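PDB 2I44: serine-threonine phosphatase 2C, which probably removes phosphate from phosphoserine and phosphothreonine of proteins, as a metal-dependent phosphatase of the PP2C family that binds calcium ions in this crystal. Local coordinates for residues K187-R192 with Q228-F233; V197-L200 with K206-I209; G212-R217 with E222-L227. All coordinates share one frame; numbering follows the deposited sequence.

Contact 1 of 3, residues K187-R192 with Q228-F233; sequences KLRIMR and QYSRAF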
loop_
_atom_site.group_PDB
_atom_site.type_symbol
_atom_site.label_atom_id
_atom_site.label_comp_id
_atom_site.label_asym_id
_atom_site.label_seq_id
_atom_site.Cartn_x
_atom_site.Cartn_y
_atom_site.Cartn_z
ATOM N N LYS A 187 -19.236 -1.751 -6.861
ATOM C CA LYS A 187 -20.048 -1.361 -7.997
ATOM C C LYS A 187 -21.305 -0.644 -7.505
ATOM O O LYS A 187 -21.720 0.374 -8.063
ATOM C CB LYS A 187 -20.424 -2.610 -8.794
ATOM C CG LYS A 187 -21.120 -2.350 -10.111
ATOM C CD LYS A 187 -21.263 -3.658 -10.878
ATOM C CE LYS A 187 -21.939 -3.454 -12.219
ATOM N NZ LYS A 187 -21.971 -4.718 -12.998
ATOM N N LEU A 188 -21.910 -1.187 -6.458
ATOM C CA LEU A 188 -23.111 -0.585 -5.900
ATOM C C LEU A 188 -22.847 0.839 -5.443
ATOM O O LEU A 188 -23.641 1.740 -5.706
ATOM C CB LEU A 188 -23.624 -1.414 -4.727
ATOM C CG LEU A 188 -24.847 -2.248 -5.092
ATOM C CD1 LEU A 188 -25.140 -3.251 -3.988
ATOM C CD2 LEU A 188 -26.032 -1.310 -5.318
ATOM N N ARG A 189 -21.724 1.049 -4.766
ATOM C CA ARG A 189 -21.403 2.386 -4.280
ATOM C C ARG A 189 -21.176 3.374 -5.427
ATOM O O ARG A 189 -21.621 4.532 -5.373
ATOM C CB ARG A 189 -20.165 2.352 -3.366
ATOM C CG ARG A 189 -19.840 3.702 -2.745
ATOM C CD ARG A 189 -18.546 3.689 -1.942
ATOM N NE ARG A 189 -17.376 3.477 -2.790
ATOM C CZ ARG A 189 -16.652 2.360 -2.812
ATOM N NH1 ARG A 189 -16.966 1.339 -2.031
ATOM N NH2 ARG A 189 -15.613 2.258 -3.625
ATOM N N ILE A 190 -20.488 2.914 -6.469
ATOM C CA ILE A 190 -20.196 3.771 -7.611
ATOM C C ILE A 190 -21.463 4.264 -8.317
ATOM O O ILE A 190 -21.568 5.445 -8.675
ATOM C CB ILE A 190 -19.295 3.041 -8.622
ATOM C CG1 ILE A 190 -17.930 2.770 -7.980
ATOM C CG2 ILE A 190 -19.150 3.873 -9.894
ATOM C CD1 ILE A 190 -17.116 1.720 -8.700
HETATM N N MSE A 191 -22.423 3.363 -8.504
HETATM C CA MSE A 191 -23.667 3.710 -9.177
HETATM C C MSE A 191 -24.571 4.574 -8.306
HETATM O O MSE A 191 -25.327 5.396 -8.823
HETATM C CB MSE A 191 -24.401 2.440 -9.618
HETATM C CG MSE A 191 -23.635 1.617 -10.652
HETATM SE SE MSE A 191 -24.490 -0.074 -11.045
HETATM C CE MSE A 191 -24.281 -0.123 -12.987
ATOM N N ARG A 192 -24.502 4.390 -6.992
ATOM C CA ARG A 192 -25.317 5.199 -6.089
ATOM C C ARG A 192 -24.805 6.630 -6.101
ATOM O O ARG A 192 -25.570 7.571 -5.917
ATOM C CB ARG A 192 -25.254 4.671 -4.654
ATOM C CG ARG A 192 -26.135 3.471 -4.370
ATOM C CD ARG A 192 -25.927 2.994 -2.942
ATOM N NE ARG A 192 -26.483 1.660 -2.729
ATOM C CZ ARG A 192 -26.262 0.924 -1.641
ATOM N NH1 ARG A 192 -25.498 1.389 -0.661
ATOM N NH2 ARG A 192 -26.795 -0.285 -1.531
ATOM N N GLN A 228 -8.878 1.461 -12.683
ATOM C CA GLN A 228 -9.283 0.069 -12.623
ATOM C C GLN A 228 -9.356 -0.466 -11.196
ATOM O O GLN A 228 -9.440 -1.667 -10.974
ATOM C CB GLN A 228 -8.372 -0.779 -13.510
ATOM C CG GLN A 228 -8.663 -0.534 -14.980
ATOM C CD GLN A 228 -7.711 -1.254 -15.912
ATOM O OE1 GLN A 228 -6.494 -1.087 -15.828
ATOM N NE2 GLN A 228 -8.265 -2.057 -16.813
ATOM N N TYR A 229 -9.310 0.446 -10.230
ATOM C CA TYR A 229 -9.472 0.092 -8.827
ATOM C C TYR A 229 -10.456 1.113 -8.251
ATOM O O TYR A 229 -10.489 2.272 -8.681
ATOM C CB TYR A 229 -8.133 0.057 -8.070
ATOM C CG TYR A 229 -7.183 1.200 -8.308
ATOM C CD1 TYR A 229 -7.196 2.325 -7.488
ATOM C CD2 TYR A 229 -6.233 1.138 -9.325
ATOM C CE1 TYR A 229 -6.280 3.361 -7.675
ATOM C CE2 TYR A 229 -5.318 2.168 -9.519
ATOM C CZ TYR A 229 -5.348 3.274 -8.689
ATOM O OH TYR A 229 -4.443 4.291 -8.857
ATOM N N SER A 230 -11.262 0.675 -7.291
ATOM C CA SER A 230 -12.312 1.512 -6.708
ATOM C C SER A 230 -12.042 2.305 -5.424
ATOM O O SER A 230 -12.939 2.987 -4.912
ATOM C CB SER A 230 -13.552 0.646 -6.516
ATOM O OG SER A 230 -13.171 -0.623 -6.032
ATOM N N ARG A 231 -10.831 2.196 -4.889
ATOM C CA ARG A 231 -10.458 2.936 -3.687
ATOM C C ARG A 231 -9.040 3.439 -3.898
ATOM O O ARG A 231 -8.209 2.734 -4.473
ATOM C CB ARG A 231 -10.545 2.045 -2.440
ATOM C CG ARG A 231 -11.926 1.439 -2.231
ATOM C CD ARG A 231 -12.118 0.937 -0.814
ATOM N NE ARG A 231 -13.302 0.092 -0.687
ATOM C CZ ARG A 231 -13.721 -0.439 0.458
ATOM N NH1 ARG A 231 -13.053 -0.201 1.582
ATOM N NH2 ARG A 231 -14.793 -1.227 0.473
ATOM N N ALA A 232 -8.769 4.660 -3.455
ATOM C CA ALA A 232 -7.447 5.230 -3.649
ATOM C C ALA A 232 -7.272 6.613 -3.050
ATOM O O ALA A 232 -8.235 7.260 -2.618
ATOM C CB ALA A 232 -7.149 5.301 -5.139
ATOM N N PHE A 233 -6.018 7.049 -3.016
ATOM C CA PHE A 233 -5.689 8.384 -2.548
ATOM C C PHE A 233 -5.809 9.249 -3.804
ATOM O O PHE A 233 -5.486 8.799 -4.899
ATOM C CB PHE A 233 -4.245 8.462 -2.064
ATOM C CG PHE A 233 -4.037 7.986 -0.660
ATOM C CD1 PHE A 233 -4.718 8.576 0.397
ATOM C CD2 PHE A 233 -3.111 6.984 -0.387
ATOM C CE1 PHE A 233 -4.482 8.185 1.702
ATOM C CE2 PHE A 233 -2.864 6.579 0.923
ATOM C CZ PHE A 233 -3.552 7.183 1.971
#
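Arg189 reaches out from helix 184-192 and lays the end of its guanidinium beside the backbone of Ser230 and the base of the Arg231 side chain. Its NH2 lies 3.1 Å from Ser230 O, with that oxygen near the guanidinium plane, at the edge; the same nitrogen passes 3.9 Å from Ser230 CB and 4.0 Å from Arg231 CG. Arg189 gets there with CG anti to its own N (chi1 -176°) and a bend further out at chi3, which turns the flat end across the loop. The two arginine side chains cross at about a right angle, their guanidinium planes 86° apart, and NH1 of Arg189 comes within 4.1 Å of NE of Arg231. Beside Arg189, Ile190 makes a light contact, CD1 to Ser230 CB at 4.3 Å; a branched apolar residue suits this buried position, where it also packs on Ile209. Helix 184-192 is thus joined to the loop leading into strand 233-234, away from the metal sites. Glu186, one turn before Ile190, makes salt bridges with both arginines and accepts a hydrogen bond from Ser230 OG, while Arg189 NE donates to Gly242 O and Arg231 NH1 to Gln246 O. Two like charges can therefore sit close together, the electrostatic cost probably being largely offset by Glu186.

Contact 2 of 3, residues V197-L200 with K206-I209; sequences VEYL and KPFI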
loop_
_atom_site.group_PDB
_atom_site.type_symbol
_atom_site.label_atom_id
_atom_site.label_comp_id
_atom_site.label_asym_id
_atom_site.label_seq_id
_atom_site.Cartn_x
_atom_site.Cartn_y
_atom_site.Cartn_z
ATOM N N VAL A 197 -19.540 1.734 -13.844
ATOM C CA VAL A 197 -18.476 0.754 -13.961
ATOM C C VAL A 197 -18.537 0.284 -15.403
ATOM O O VAL A 197 -19.514 -0.340 -15.822
ATOM C CB VAL A 197 -18.698 -0.425 -13.009
ATOM C CG1 VAL A 197 -17.698 -1.528 -13.311
ATOM C CG2 VAL A 197 -18.542 0.052 -11.566
ATOM N N GLU A 198 -17.490 0.605 -16.155
ATOM C CA GLU A 198 -17.419 0.276 -17.569
ATOM C C GLU A 198 -16.599 -0.968 -17.890
ATOM O O GLU A 198 -15.469 -1.121 -17.428
ATOM C CB GLU A 198 -16.847 1.468 -18.341
ATOM C CG GLU A 198 -17.664 2.759 -18.220
ATOM C CD GLU A 198 -19.098 2.589 -18.690
ATOM O OE1 GLU A 198 -19.312 1.858 -19.680
ATOM O OE2 GLU A 198 -20.012 3.189 -18.082
ATOM N N TYR A 199 -17.190 -1.849 -18.685
ATOM C CA TYR A 199 -16.548 -3.083 -19.118
ATOM C C TYR A 199 -16.296 -2.856 -20.610
ATOM O O TYR A 199 -17.192 -3.000 -21.442
ATOM C CB TYR A 199 -17.493 -4.264 -18.884
ATOM C CG TYR A 199 -17.850 -4.486 -17.426
ATOM C CD1 TYR A 199 -17.140 -5.400 -16.643
ATOM C CD2 TYR A 199 -18.906 -3.788 -16.833
ATOM C CE1 TYR A 199 -17.475 -5.620 -15.310
ATOM C CE2 TYR A 199 -19.252 -3.998 -15.498
ATOM C CZ TYR A 199 -18.534 -4.919 -14.743
ATOM O OH TYR A 199 -18.893 -5.161 -13.437
ATOM N N LEU A 200 -15.070 -2.480 -20.942
ATOM C CA LEU A 200 -14.732 -2.177 -22.320
ATOM C C LEU A 200 -14.414 -3.398 -23.190
ATOM O O LEU A 200 -13.962 -4.437 -22.705
ATOM C CB LEU A 200 -13.579 -1.167 -22.340
ATOM C CG LEU A 200 -13.798 0.049 -21.421
ATOM C CD1 LEU A 200 -12.744 1.113 -21.712
ATOM C CD2 LEU A 200 -15.194 0.624 -21.622
ATOM N N LYS A 206 -11.218 -6.398 -16.757
ATOM C CA LYS A 206 -10.623 -5.269 -16.044
ATOM C C LYS A 206 -11.460 -4.005 -16.206
ATOM O O LYS A 206 -11.030 -3.036 -16.833
ATOM C CB LYS A 206 -9.196 -5.001 -16.535
ATOM C CG LYS A 206 -8.205 -6.115 -16.247
ATOM C CD LYS A 206 -6.774 -5.638 -16.484
ATOM C CE LYS A 206 -5.780 -6.791 -16.478
ATOM N NZ LYS A 206 -6.075 -7.738 -17.590
ATOM N N PRO A 207 -12.680 -4.006 -15.646
ATOM C CA PRO A 207 -13.570 -2.845 -15.738
ATOM C C PRO A 207 -12.988 -1.579 -15.099
ATOM O O PRO A 207 -12.067 -1.636 -14.274
ATOM C CB PRO A 207 -14.841 -3.331 -15.043
ATOM C CG PRO A 207 -14.309 -4.326 -14.036
ATOM C CD PRO A 207 -13.296 -5.079 -14.846
ATOM N N PHE A 208 -13.540 -0.438 -15.496
ATOM C CA PHE A 208 -13.093 0.866 -15.014
ATOM C C PHE A 208 -14.178 1.574 -14.218
ATOM O O PHE A 208 -15.364 1.338 -14.442
ATOM C CB PHE A 208 -12.754 1.784 -16.197
ATOM C CG PHE A 208 -11.638 1.286 -17.077
ATOM C CD1 PHE A 208 -10.321 1.675 -16.839
ATOM C CD2 PHE A 208 -11.905 0.449 -18.159
ATOM C CE1 PHE A 208 -9.285 1.238 -17.670
ATOM C CE2 PHE A 208 -10.879 0.007 -18.993
ATOM C CZ PHE A 208 -9.565 0.402 -18.747
ATOM N N ILE A 209 -13.766 2.426 -13.281
ATOM C CA ILE A 209 -14.718 3.239 -12.545
ATOM C C ILE A 209 -14.706 4.518 -13.367
ATOM O O ILE A 209 -13.645 5.079 -13.638
ATOM C CB ILE A 209 -14.281 3.561 -11.082
ATOM C CG1 ILE A 209 -15.196 4.665 -10.517
ATOM C CG2 ILE A 209 -12.816 3.975 -11.026
ATOM C CD1 ILE A 209 -15.083 4.893 -8.990
HETATM O O HOH W 1 -12.731 -2.862 -19.153
#
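Pro207 turns its ring toward Tyr199, and its CB and CG both meet residues of 197-200. CB lies 3.3 Å from Glu198 O, 3.8 Å from Val197 CG1, and over one face of the Tyr199 ring, offset toward the rim, in a CH-pi contact 3.8 Å from the centroid and 26° off the normal. CG, the next atom, meets Tyr199 CE1 at 3.6 Å. Proline suits the place, since its compact ring offers C-H groups to an aromatic face. Tyr199 carries CG opposite its carbonyl carbon (chi1 -62°), which goes with its ring lying over Pro207, and its OH bonds to Lys187 NZ. Beside the proline, the backbones of Glu198 and Phe208 exchange two hydrogen bonds, N to O each way, both 2.8 Å. Phe208 lies on the sheet face of Glu198, and Leu200 crosses it at about a right angle, Leu200 CD1 3.5 Å from Phe208 CE2. A water that accepts from Leu200 N donates weakly to Lys206 O. Glu198 with Phe208 is the hydrogen-bonded pair and Val197 with Ile209 the non-hydrogen-bonded pair of an antiparallel beta hairpin packed on helix 184-192, its place near the metal site consistent with the flap region of PP2C phosphatases.

Contact 3 of 3, residues G212-R217 with E222-L227; sequences GDFSFR and EQPMQL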
loop_
_atom_site.group_PDB
_atom_site.type_symbol
_atom_site.label_atom_id
_atom_site.label_comp_id
_atom_site.label_asym_id
_atom_site.label_seq_id
_atom_site.Cartn_x
_atom_site.Cartn_y
_atom_site.Cartn_z
ATOM N N GLY A 212 -19.452 10.468 -13.422
ATOM C CA GLY A 212 -20.716 10.802 -14.059
ATOM C C GLY A 212 -20.595 11.890 -15.107
ATOM O O GLY A 212 -21.474 12.045 -15.958
ATOM N N ASP A 213 -19.503 12.646 -15.053
ATOM C CA ASP A 213 -19.275 13.734 -15.995
ATOM C C ASP A 213 -18.327 13.330 -17.123
ATOM O O ASP A 213 -17.978 14.150 -17.974
ATOM C CB ASP A 213 -18.703 14.936 -15.248
ATOM C CG ASP A 213 -17.382 14.624 -14.572
ATOM O OD1 ASP A 213 -17.044 13.428 -14.456
ATOM O OD2 ASP A 213 -16.686 15.570 -14.152
ATOM N N PHE A 214 -17.930 12.062 -17.137
ATOM C CA PHE A 214 -17.002 11.564 -18.149
ATOM C C PHE A 214 -17.422 11.865 -19.574
ATOM O O PHE A 214 -16.652 12.418 -20.358
ATOM C CB PHE A 214 -16.826 10.053 -18.014
ATOM C CG PHE A 214 -15.805 9.476 -18.953
ATOM C CD1 PHE A 214 -14.467 9.391 -18.579
ATOM C CD2 PHE A 214 -16.179 9.021 -20.212
ATOM C CE1 PHE A 214 -13.513 8.859 -19.450
ATOM C CE2 PHE A 214 -15.235 8.489 -21.090
ATOM C CZ PHE A 214 -13.899 8.408 -20.705
ATOM N N SER A 215 -18.649 11.490 -19.911
ATOM C CA SER A 215 -19.149 11.697 -21.261
ATOM C C SER A 215 -19.150 13.168 -21.657
ATOM O O SER A 215 -18.700 13.526 -22.742
ATOM C CB SER A 215 -20.560 11.115 -21.393
ATOM O OG SER A 215 -20.931 11.024 -22.757
ATOM N N PHE A 216 -19.648 14.028 -20.779
ATOM C CA PHE A 216 -19.676 15.448 -21.098
ATOM C C PHE A 216 -18.279 16.032 -21.256
ATOM O O PHE A 216 -18.030 16.816 -22.174
ATOM C CB PHE A 216 -20.470 16.224 -20.040
ATOM C CG PHE A 216 -21.959 16.153 -20.241
ATOM C CD1 PHE A 216 -22.519 16.480 -21.478
ATOM C CD2 PHE A 216 -22.804 15.775 -19.200
ATOM C CE1 PHE A 216 -23.902 16.431 -21.678
ATOM C CE2 PHE A 216 -24.189 15.723 -19.386
ATOM C CZ PHE A 216 -24.737 16.053 -20.627
ATOM N N ARG A 217 -17.361 15.645 -20.380
ATOM C CA ARG A 217 -16.004 16.159 -20.475
ATOM C C ARG A 217 -15.301 15.602 -21.704
ATOM O O ARG A 217 -14.404 16.241 -22.260
ATOM C CB ARG A 217 -15.222 15.822 -19.206
ATOM C CG ARG A 217 -15.882 16.402 -17.974
ATOM C CD ARG A 217 -15.170 16.026 -16.702
ATOM N NE ARG A 217 -13.851 16.632 -16.607
ATOM C CZ ARG A 217 -13.216 16.836 -15.458
ATOM N NH1 ARG A 217 -13.795 16.479 -14.319
ATOM N NH2 ARG A 217 -12.013 17.397 -15.448
ATOM N N GLU A 222 -12.120 17.290 -23.870
ATOM C CA GLU A 222 -11.189 17.164 -22.755
ATOM C C GLU A 222 -10.726 15.714 -22.613
ATOM O O GLU A 222 -11.008 14.866 -23.468
ATOM C CB GLU A 222 -11.852 17.603 -21.449
ATOM C CG GLU A 222 -12.228 19.071 -21.373
ATOM C CD GLU A 222 -13.065 19.374 -20.144
ATOM O OE1 GLU A 222 -12.690 18.933 -19.038
ATOM O OE2 GLU A 222 -14.097 20.059 -20.277
ATOM N N GLN A 223 -10.034 15.432 -21.515
ATOM C CA GLN A 223 -9.530 14.092 -21.266
ATOM C C GLN A 223 -9.890 13.532 -19.890
ATOM O O GLN A 223 -9.031 13.407 -19.020
ATOM C CB GLN A 223 -8.012 14.080 -21.446
ATOM C CG GLN A 223 -7.574 14.321 -22.877
ATOM C CD GLN A 223 -6.143 14.799 -22.967
ATOM O OE1 GLN A 223 -5.791 15.837 -22.400
ATOM N NE2 GLN A 223 -5.305 14.050 -23.680
ATOM N N PRO A 224 -11.174 13.193 -19.678
ATOM C CA PRO A 224 -11.602 12.639 -18.390
ATOM C C PRO A 224 -10.888 11.300 -18.190
ATOM O O PRO A 224 -10.638 10.579 -19.160
ATOM C CB PRO A 224 -13.114 12.483 -18.570
ATOM C CG PRO A 224 -13.240 12.184 -20.033
ATOM C CD PRO A 224 -12.288 13.194 -20.642
HETATM N N MSE A 225 -10.550 10.971 -16.949
HETATM C CA MSE A 225 -9.840 9.725 -16.689
HETATM C C MSE A 225 -10.645 8.674 -15.941
HETATM O O MSE A 225 -11.651 8.978 -15.297
HETATM C CB MSE A 225 -8.543 10.013 -15.930
HETATM C CG MSE A 225 -7.564 10.913 -16.682
HETATM SE SE MSE A 225 -6.810 10.053 -18.268
HETATM C CE MSE A 225 -7.760 11.021 -19.630
ATOM N N GLN A 226 -10.165 7.436 -16.039
ATOM C CA GLN A 226 -10.776 6.268 -15.413
ATOM C C GLN A 226 -9.723 5.484 -14.634
ATOM O O GLN A 226 -8.531 5.622 -14.874
ATOM C CB GLN A 226 -11.355 5.346 -16.482
ATOM C CG GLN A 226 -12.455 5.952 -17.320
ATOM C CD GLN A 226 -12.657 5.206 -18.628
ATOM O OE1 GLN A 226 -11.786 5.222 -19.510
ATOM N NE2 GLN A 226 -13.803 4.547 -18.763
ATOM N N LEU A 227 -10.176 4.651 -13.707
ATOM C CA LEU A 227 -9.269 3.838 -12.907
ATOM C C LEU A 227 -9.783 2.411 -12.873
ATOM O O LEU A 227 -10.981 2.167 -13.025
ATOM C CB LEU A 227 -9.179 4.384 -11.479
ATOM C CG LEU A 227 -8.680 5.823 -11.330
ATOM C CD1 LEU A 227 -8.662 6.206 -9.860
ATOM C CD2 LEU A 227 -7.280 5.939 -11.927
#
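The chain turns back after helix 214-219 so that Glu222 N donates to Arg217 O at 3.0 Å, a somewhat bent bond, and Phe214 then faces Pro224 with their CA atoms 5.5 Å apart. Pro224 CG lies over one face of the Phe214 ring, 3.6 Å from the ring centroid and 25° off the normal, a CH-pi contact displaced toward CD1 and CE1. With chi1 at -176°, Phe214 swings its ring to the side of its own carbonyl carbon and so toward the proline, whose backbone O also comes near: Phe214 CE1 is 3.4 Å from Pro224 O. An aromatic face and a proline's polarised C-H groups suit each other at a partly exposed helix start, and Arg210 adds a cation-pi contact to the same ring. This is a short helix packed against the extended segment that follows it, in the part of the PP2C fold that carries the 196-210 hairpin. One turn along, Arg217 CB rests 4.0 Å from Pro224 CB, and its chain bends at chi3 so that the guanidinium is shared. Arg217 NH1 bonds Asp213 OD2 at 3.0 Å and nearly straight (168°), in the guanidinium plane, whereas Arg217 NE forms a longer salt bridge of 3.5 Å to Glu222 OE1. Asp237 pairs with the same NH1 as Asp213.

Contact 2 touches both of the others, whereas contacts 1 and 3 simply adjoin in sequence, where Leu227 runs on to Gln228. Between contacts 1 and 2 (centres 11 Å apart), Ile190 CD1 packs 3.6 Å from Val197 CG2, and Gln228 NE2 probably bonds Lys206 O at 2.9 Å. The centres of contacts 2 and 3 lie 13 Å apart, and the two are joined by a probable hydrogen bond of 2.8 Å from Ile209 N to Leu227 O, so the 222-227 segment runs beside the hairpin. The three lie on one side of the chain's centre; the side chains of Phe208 and Met225 are each about 12 Å from a bound calcium ion, and that of Phe208 about 11 Å from that of Asp266, a calcium ligand.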